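Local coordinates for protein metallo-carboxypeptidase (PDB 4A39) that is a zinc-dependent enzyme of the M14 peptidase family that probably removes C-terminal residues from peptides, in the manner of the cytosolic carboxypeptidases, at residues M14-Q26 / A30-P42. Numbering follows the deposited sequence.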
ATOM      1  N   MET A  14      28.927  -5.168  16.068  1.00 19.24           N
ATOM      2  CA  MET A  14      27.494  -5.473  15.793  1.00 16.52           C
ATOM      3  C   MET A  14      27.376  -6.163  14.439  1.00 15.92           C
ATOM      4  O   MET A  14      28.315  -6.153  13.644  1.00 15.66           O
ATOM      5  CB  MET A  14      26.678  -4.178  15.760  1.00 18.03           C
ATOM      6  CG  MET A  14      26.930  -3.343  14.513  1.00 18.52           C
ATOM      7  SD  MET A  14      26.103  -1.746  14.523  1.00 22.31           S
ATOM      8  CE  MET A  14      27.351  -0.747  15.327  1.00 18.29           C
ATOM      9  N   GLN A  15      26.217  -6.759  14.177  1.00 14.37           N
ATOM     10  CA  GLN A  15      25.984  -7.429  12.902  1.00 13.23           C
ATOM     11  C   GLN A  15      24.662  -6.960  12.312  1.00 11.83           C
ATOM     12  O   GLN A  15      23.665  -6.846  13.021  1.00 11.56           O
ATOM     13  CB  GLN A  15      25.965  -8.949  13.083  1.00 16.00           C
ATOM     14  CG  GLN A  15      27.287  -9.520  13.563  1.00 20.20           C
ATOM     15  CD  GLN A  15      27.605 -10.863  12.932  1.00 23.39           C
ATOM     16  OE1 GLN A  15      26.872 -11.838  13.109  1.00 25.48           O
ATOM     17  NE2 GLN A  15      28.703 -10.917  12.185  1.00 24.18           N
ATOM     18  N   ILE A  16      24.669  -6.679  11.014  1.00  9.41           N
ATOM     19  CA  ILE A  16      23.483  -6.206  10.311  1.00  8.51           C
ATOM     20  C   ILE A  16      23.159  -7.179   9.187  1.00  8.60           C
ATOM     21  O   ILE A  16      24.059  -7.689   8.520  1.00  9.01           O
ATOM     22  CB  ILE A  16      23.723  -4.791   9.734  1.00  8.01           C
ATOM     23  CG1 ILE A  16      24.013  -3.823  10.885  1.00  9.25           C
ATOM     24  CG2 ILE A  16      22.514  -4.332   8.923  1.00  9.77           C
ATOM     25  CD1 ILE A  16      24.326  -2.402  10.463  1.00  8.82           C
ATOM     26  N   ARG A  17      21.873  -7.443   8.988  1.00  7.92           N
ATOM     27  CA  ARG A  17      21.450  -8.373   7.952  1.00  9.03           C
ATOM     28  C   ARG A  17      20.040  -8.079   7.450  1.00  9.53           C
ATOM     29  O   ARG A  17      19.258  -7.391   8.112  1.00  7.89           O
ATOM     30  CB  ARG A  17      21.523  -9.808   8.489  1.00 11.07           C
ATOM     31  CG  ARG A  17      20.602 -10.097   9.662  1.00 13.22           C
ATOM     32  CD  ARG A  17      20.928 -11.451  10.287  1.00 15.09           C
ATOM     33  NE  ARG A  17      20.102 -11.750  11.454  1.00 17.08           N
ATOM     34  CZ  ARG A  17      18.842 -12.175  11.397  1.00 18.85           C
ATOM     35  NH1 ARG A  17      18.252 -12.368  10.224  1.00 19.06           N
ATOM     36  NH2 ARG A  17      18.172 -12.417  12.517  1.00 19.62           N
ATOM     37  N   ALA A  18      19.726  -8.605   6.271  1.00  8.21           N
ATOM     38  CA  ALA A  18      18.414  -8.407   5.663  1.00  8.23           C
ATOM     39  C   ALA A  18      17.953  -9.693   4.990  1.00  8.90           C
ATOM     40  O   ALA A  18      17.179  -9.656   4.032  1.00  9.24           O
ATOM     41  CB  ALA A  18      18.480  -7.281   4.641  1.00  8.91           C
ATOM     42  N   ASP A  19      18.425 -10.825   5.506  1.00 10.54           N
ATOM     43  CA  ASP A  19      18.090 -12.135   4.959  1.00 11.22           C
ATOM     44  C   ASP A  19      16.759 -12.659   5.490  1.00 10.03           C
ATOM     45  O   ASP A  19      16.702 -13.669   6.194  1.00  9.74           O
ATOM     46  CB  ASP A  19      19.220 -13.131   5.263  1.00 12.69           C
ATOM     47  CG  ASP A  19      19.459 -13.319   6.755  1.00 15.05           C
ATOM     48  OD1 ASP A  19      19.382 -12.326   7.511  1.00 14.92           O
ATOM     49  OD2 ASP A  19      19.741 -14.466   7.171  1.00 17.20           O
ATOM     50  N   PHE A  20      15.688 -11.957   5.140  1.00  8.96           N
ATOM     51  CA  PHE A  20      14.343 -12.322   5.565  1.00  7.98           C
ATOM     52  C   PHE A  20      13.283 -11.638   4.705  1.00  7.77           C
ATOM     53  O   PHE A  20      13.596 -10.790   3.867  1.00  6.61           O
ATOM     54  CB  PHE A  20      14.141 -11.969   7.047  1.00  8.20           C
ATOM     55  CG  PHE A  20      14.599 -10.583   7.415  1.00  7.81           C
ATOM     56  CD1 PHE A  20      13.864  -9.463   7.036  1.00  7.78           C
ATOM     57  CD2 PHE A  20      15.778 -10.399   8.135  1.00  9.84           C
ATOM     58  CE1 PHE A  20      14.299  -8.178   7.369  1.00  7.08           C
ATOM     59  CE2 PHE A  20      16.221  -9.121   8.473  1.00  8.48           C
ATOM     60  CZ  PHE A  20      15.481  -8.008   8.089  1.00  8.74           C
ATOM     61  N   ASP A  21      12.028 -12.021   4.923  1.00  5.96           N
ATOM     62  CA  ASP A  21      10.888 -11.482   4.182  1.00  7.27           C
ATOM     63  C   ASP A  21      10.893  -9.951   4.127  1.00  7.26           C
ATOM     64  O   ASP A  21      10.843  -9.290   5.163  1.00 10.74           O
ATOM     65  CB  ASP A  21       9.594 -11.973   4.837  1.00  6.90           C
ATOM     66  CG  ASP A  21       8.356 -11.633   4.029  1.00 10.18           C
ATOM     67  OD1 ASP A  21       8.283 -10.514   3.484  1.00 10.61           O
ATOM     68  OD2 ASP A  21       7.446 -12.487   3.956  1.00  8.92           O
ATOM     69  N   SER A  22      10.945  -9.411   2.907  1.00  6.06           N
ATOM     70  CA  SER A  22      10.952  -7.967   2.630  1.00  6.84           C
ATOM     71  C   SER A  22      12.232  -7.254   3.041  1.00  5.84           C
ATOM     72  O   SER A  22      12.297  -6.023   3.048  1.00  4.24           O
ATOM     73  CB  SER A  22       9.745  -7.263   3.277  1.00  6.88           C
ATOM     74  OG  SER A  22       9.919  -7.046   4.666  1.00  9.45           O
ATOM     75  N   GLY A  23      13.257  -8.026   3.379  1.00  4.23           N
ATOM     76  CA  GLY A  23      14.515  -7.415   3.759  1.00  3.48           C
ATOM     77  C   GLY A  23      15.188  -6.720   2.586  1.00  4.55           C
ATOM     78  O   GLY A  23      15.100  -7.173   1.444  1.00  5.19           O
ATOM     79  N   ASN A  24      15.845  -5.601   2.866  1.00  3.80           N
ATOM     80  CA  ASN A  24      16.569  -4.863   1.835  1.00  4.68           C
ATOM     81  C   ASN A  24      17.636  -3.947   2.414  1.00  5.08           C
ATOM     82  O   ASN A  24      17.331  -2.949   3.078  1.00  5.61           O
ATOM     83  CB  ASN A  24      15.621  -4.019   0.971  1.00  5.46           C
ATOM     84  CG  ASN A  24      16.356  -3.279  -0.144  1.00  4.73           C
ATOM     85  OD1 ASN A  24      17.450  -2.753   0.065  1.00  5.62           O
ATOM     86  ND2 ASN A  24      15.750  -3.224  -1.325  1.00  6.23           N
ATOM     87  N   ILE A  25      18.891  -4.302   2.161  1.00  6.20           N
ATOM     88  CA  ILE A  25      20.029  -3.501   2.595  1.00  5.99           C
ATOM     89  C   ILE A  25      21.331  -4.184   2.192  1.00  5.26           C
ATOM     90  O   ILE A  25      21.384  -5.408   2.045  1.00  5.68           O
ATOM     91  CB  ILE A  25      20.047  -3.286   4.135  1.00  5.24           C
ATOM     92  CG1 ILE A  25      20.750  -1.966   4.468  1.00  5.63           C
ATOM     93  CG2 ILE A  25      20.792  -4.414   4.830  1.00  6.90           C
ATOM     94  CD1 ILE A  25      19.964  -0.745   4.059  1.00  4.89           C
ATOM     95  N   GLN A  26      22.364  -3.368   1.999  1.00  5.30           N
ATOM     96  CA  GLN A  26      23.708  -3.836   1.676  1.00  5.95           C
ATOM     97  C   GLN A  26      24.577  -3.187   2.749  1.00  6.12           C
ATOM     98  O   GLN A  26      24.533  -1.972   2.928  1.00  6.56           O
ATOM     99  CB  GLN A  26      24.150  -3.355   0.286  1.00  6.11           C
ATOM    100  CG  GLN A  26      23.391  -3.999  -0.884  1.00  6.52           C
ATOM    101  CD  GLN A  26      23.830  -5.426  -1.177  1.00  9.00           C
ATOM    102  OE1 GLN A  26      24.026  -6.229  -0.268  1.00 12.46           O
ATOM    103  NE2 GLN A  26      23.966  -5.751  -2.463  1.00 10.12           N
ATOM    104  N   ALA A  30      30.027  -1.361   9.422  1.00  9.72           N
ATOM    105  CA  ALA A  30      29.323  -1.202  10.686  1.00  9.00           C
ATOM    106  C   ALA A  30      30.273  -1.411  11.867  1.00  9.97           C
ATOM    107  O   ALA A  30      29.854  -1.818  12.950  1.00 11.97           O
ATOM    108  CB  ALA A  30      28.160  -2.189  10.758  1.00 10.06           C
ATOM    109  N   SER A  31      31.551  -1.112  11.652  1.00 10.58           N
ATOM    110  CA  SER A  31      32.564  -1.273  12.694  1.00 11.10           C
ATOM    111  C   SER A  31      32.572  -0.149  13.732  1.00 11.30           C
ATOM    112  O   SER A  31      33.063  -0.337  14.844  1.00 12.57           O
ATOM    113  CB  SER A  31      33.952  -1.377  12.057  1.00 11.43           C
ATOM    114  OG  SER A  31      34.263  -0.201  11.333  1.00 12.60           O
ATOM    115  N   ASP A  32      32.040   1.008  13.362  1.00 10.97           N
ATOM    116  CA  ASP A  32      31.996   2.169  14.248  1.00 10.10           C
ATOM    117  C   ASP A  32      30.531   2.587  14.426  1.00  9.63           C
ATOM    118  O   ASP A  32      29.886   2.987  13.472  1.00  9.26           O
ATOM    119  CB  ASP A  32      32.795   3.313  13.608  1.00 10.57           C
ATOM    120  CG  ASP A  32      32.858   4.557  14.466  1.00 11.92           C
ATOM    121  OD1 ASP A  32      32.079   4.676  15.431  1.00 10.16           O
ATOM    122  OD2 ASP A  32      33.701   5.428  14.158  1.00 13.03           O
ATOM    123  N   PRO A  33      30.000   2.469  15.654  1.00  8.99           N
ATOM    124  CA  PRO A  33      28.602   2.825  15.933  1.00  8.34           C
ATOM    125  C   PRO A  33      28.151   4.215  15.466  1.00  8.14           C
ATOM    126  O   PRO A  33      26.972   4.407  15.163  1.00  5.71           O
ATOM    127  CB  PRO A  33      28.499   2.676  17.450  1.00 10.45           C
ATOM    128  CG  PRO A  33      29.481   1.584  17.740  1.00 12.53           C
ATOM    129  CD  PRO A  33      30.657   1.995  16.883  1.00  9.04           C
ATOM    130  N   ARG A  34      29.073   5.178  15.414  1.00  7.58           N
ATOM    131  CA  ARG A  34      28.700   6.520  14.983  1.00 10.23           C
ATOM    132  C   ARG A  34      28.989   6.749  13.499  1.00  8.41           C
ATOM    133  O   ARG A  34      28.836   7.864  12.989  1.00  8.06           O
ATOM    134  CB  ARG A  34      29.447   7.568  15.829  1.00 13.55           C
ATOM    135  CG  ARG A  34      29.186   7.447  17.338  1.00 16.29           C
ATOM    136  CD  ARG A  34      29.818   8.588  18.148  1.00 19.01           C
ATOM    137  NE  ARG A  34      29.188   9.879  17.881  1.00 17.90           N
ATOM    138  CZ  ARG A  34      29.788  10.893  17.267  1.00 19.79           C
ATOM    139  NH1 ARG A  34      31.042  10.772  16.851  1.00 20.14           N
ATOM    140  NH2 ARG A  34      29.136  12.031  17.069  1.00 20.43           N
ATOM    141  N   ARG A  35      29.404   5.692  12.807  1.00  6.23           N
ATOM    142  CA  ARG A  35      29.719   5.768  11.381  1.00  8.21           C
ATOM    143  C   ARG A  35      29.206   4.555  10.612  1.00  7.58           C
ATOM    144  O   ARG A  35      29.902   4.025   9.743  1.00  9.18           O
ATOM    145  CB  ARG A  35      31.242   5.893  11.185  1.00 10.67           C
ATOM    146  CG  ARG A  35      31.879   7.105  11.878  1.00 13.79           C
ATOM    147  CD  ARG A  35      31.666   8.386  11.076  1.00 17.91           C
ATOM    148  NE  ARG A  35      32.349   9.545  11.652  1.00 20.10           N
ATOM    149  CZ  ARG A  35      31.869  10.292  12.641  1.00 21.19           C
ATOM    150  NH1 ARG A  35      30.688  10.020  13.180  1.00 21.77           N
ATOM    151  NH2 ARG A  35      32.573  11.323  13.087  1.00 22.96           N
ATOM    152  N   ILE A  36      28.003   4.094  10.923  1.00  8.34           N
ATOM    153  CA  ILE A  36      27.424   2.937  10.246  1.00  6.18           C
ATOM    154  C   ILE A  36      27.025   3.351   8.825  1.00  6.45           C
ATOM    155  O   ILE A  36      26.230   4.268   8.645  1.00  7.32           O
ATOM    156  CB  ILE A  36      26.200   2.416  11.019  1.00  5.47           C
ATOM    157  CG1 ILE A  36      26.621   2.058  12.448  1.00  6.80           C
ATOM    158  CG2 ILE A  36      25.609   1.188  10.321  1.00  7.25           C
ATOM    159  CD1 ILE A  36      25.461   1.818  13.397  1.00  7.73           C
ATOM    160  N   ARG A  37      27.589   2.676   7.825  1.00  4.14           N
ATOM    161  CA  ARG A  37      27.321   2.995   6.424  1.00  7.10           C
ATOM    162  C   ARG A  37      26.598   1.835   5.755  1.00  5.20           C
ATOM    163  O   ARG A  37      27.049   0.697   5.829  1.00  4.96           O
ATOM    164  CB  ARG A  37      28.642   3.262   5.685  1.00  8.22           C
ATOM    165  CG  ARG A  37      29.553   4.279   6.360  1.00 14.14           C
ATOM    166  CD  ARG A  37      29.000   5.689   6.290  1.00 16.21           C
ATOM    167  NE  ARG A  37      29.146   6.280   4.961  1.00 19.47           N
ATOM    168  CZ  ARG A  37      28.815   7.532   4.663  1.00 19.13           C
ATOM    169  NH1 ARG A  37      28.319   8.329   5.601  1.00 19.34           N
ATOM    170  NH2 ARG A  37      28.980   7.989   3.428  1.00 19.53           N
ATOM    171  N   LEU A  38      25.483   2.140   5.095  1.00  5.27           N
ATOM    172  CA  LEU A  38      24.674   1.130   4.422  1.00  4.29           C
ATOM    173  C   LEU A  38      24.181   1.661   3.083  1.00  4.99           C
ATOM    174  O   LEU A  38      24.174   2.867   2.852  1.00  4.30           O
ATOM    175  CB  LEU A  38      23.449   0.784   5.275  1.00  5.36           C
ATOM    176  CG  LEU A  38      23.683   0.390   6.732  1.00  4.86           C
ATOM    177  CD1 LEU A  38      22.365   0.461   7.487  1.00  5.65           C
ATOM    178  CD2 LEU A  38      24.287  -1.006   6.804  1.00  7.11           C
ATOM    179  N   ALA A  39      23.762   0.751   2.208  1.00  3.63           N
ATOM    180  CA  ALA A  39      23.226   1.130   0.904  1.00  4.73           C
ATOM    181  C   ALA A  39      21.926   0.371   0.641  1.00  3.84           C
ATOM    182  O   ALA A  39      21.760  -0.771   1.075  1.00  5.43           O
ATOM    183  CB  ALA A  39      24.233   0.829  -0.200  1.00  3.28           C
ATOM    184  N   ILE A  40      21.002   1.017  -0.059  1.00  5.27           N
ATOM    185  CA  ILE A  40      19.731   0.393  -0.394  1.00  6.03           C
ATOM    186  C   ILE A  40      19.962  -0.438  -1.653  1.00  6.66           C
ATOM    187  O   ILE A  40      20.717  -0.041  -2.550  1.00  6.68           O
ATOM    188  CB  ILE A  40      18.639   1.466  -0.642  1.00  6.59           C
ATOM    189  CG1 ILE A  40      18.533   2.378   0.586  1.00  7.57           C
ATOM    190  CG2 ILE A  40      17.287   0.796  -0.908  1.00  7.23           C
ATOM    191  CD1 ILE A  40      17.583   3.557   0.404  1.00 11.53           C
ATOM    192  N   ARG A  41      19.333  -1.605  -1.707  1.00  5.56           N
ATOM    193  CA  ARG A  41      19.479  -2.508  -2.846  1.00  7.31           C
ATOM    194  C   ARG A  41      18.414  -2.282  -3.920  1.00  6.79           C
ATOM    195  O   ARG A  41      17.223  -2.186  -3.618  1.00  6.59           O
ATOM    196  CB  ARG A  41      19.395  -3.961  -2.369  1.00  8.26           C
ATOM    197  CG  ARG A  41      19.725  -5.004  -3.433  1.00 10.55           C
ATOM    198  CD  ARG A  41      18.886  -6.259  -3.226  1.00 11.75           C
ATOM    199  NE  ARG A  41      17.520  -6.067  -3.710  1.00 12.07           N
ATOM    200  CZ  ARG A  41      16.423  -6.363  -3.022  1.00 11.57           C
ATOM    201  NH1 ARG A  41      16.513  -6.870  -1.796  1.00 12.25           N
ATOM    202  NH2 ARG A  41      15.230  -6.147  -3.562  1.00  9.89           N
ATOM    203  N   PRO A  42      18.829  -2.193  -5.194  1.00  6.19           N
ATOM    204  CA  PRO A  42      17.859  -1.989  -6.278  1.00  5.52           C
ATOM    205  C   PRO A  42      16.950  -3.213  -6.433  1.00  5.50           C
ATOM    206  O   PRO A  42      17.296  -4.311  -5.998  1.00  6.55           O
ATOM    207  CB  PRO A  42      18.747  -1.794  -7.504  1.00  5.65           C
ATOM    208  CG  PRO A  42      19.997  -1.178  -6.921  1.00  4.89           C
ATOM    209  CD  PRO A  42      20.206  -2.019  -5.687  1.00  5.72           C
TER
HETATM  210  O   HOH W   1      18.661  -7.349   0.538  1.00 48.36           O
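With chi1 at -178°, Asn24 holds its CG trans to the main-chain N and extends its amide to the backbone of Arg41, where Arg41 chi1 of -172° and bends further along the chain return the guanidinium over that same amide. They meet just beyond the open end of an antiparallel beta hairpin, strands 26-29 and 36-39, at the edge of the N-terminal beta domain characteristic of cytosolic carboxypeptidases. Asn24 OD1 takes the Arg41 N-H on a lone pair at 2.8 Å, while Asn24 ND2 donates to Arg41 O at 2.9 Å, so one amide grips both polar backbone atoms of a single residue. Asn24 ND2 also lies over the centre of the Arg41 guanidinium, 3.6 Å from Arg41 CZ, the amide and guanidinium planes stacked 27° apart. Gly228 O accepts from ND2 as well, and His227 O from Arg41 NH2, which ties this end to the zinc carboxypeptidase domain.

Next along, Gln26 and Ala39 form a hydrogen-bonded pair through both of their N-H and C=O groups. Beside this pair, Ile25 CG1 rests against Leu38 CB, and Phe54 of strand 53-57 touches both side chains. Farther off, Ile16 CD1 sits among Ala30 CB, Ile36 CG2 and Leu38 CD2, so strand 15-17, at one edge of the sheet, packs by apolar contact on the hairpin that forms the other edge. Met14 closes the far end: its chain bends at the sulfur and brings Met14 CE to 3.7 Å from Ile36 CD1 and 4.0 Å from Pro33 CG.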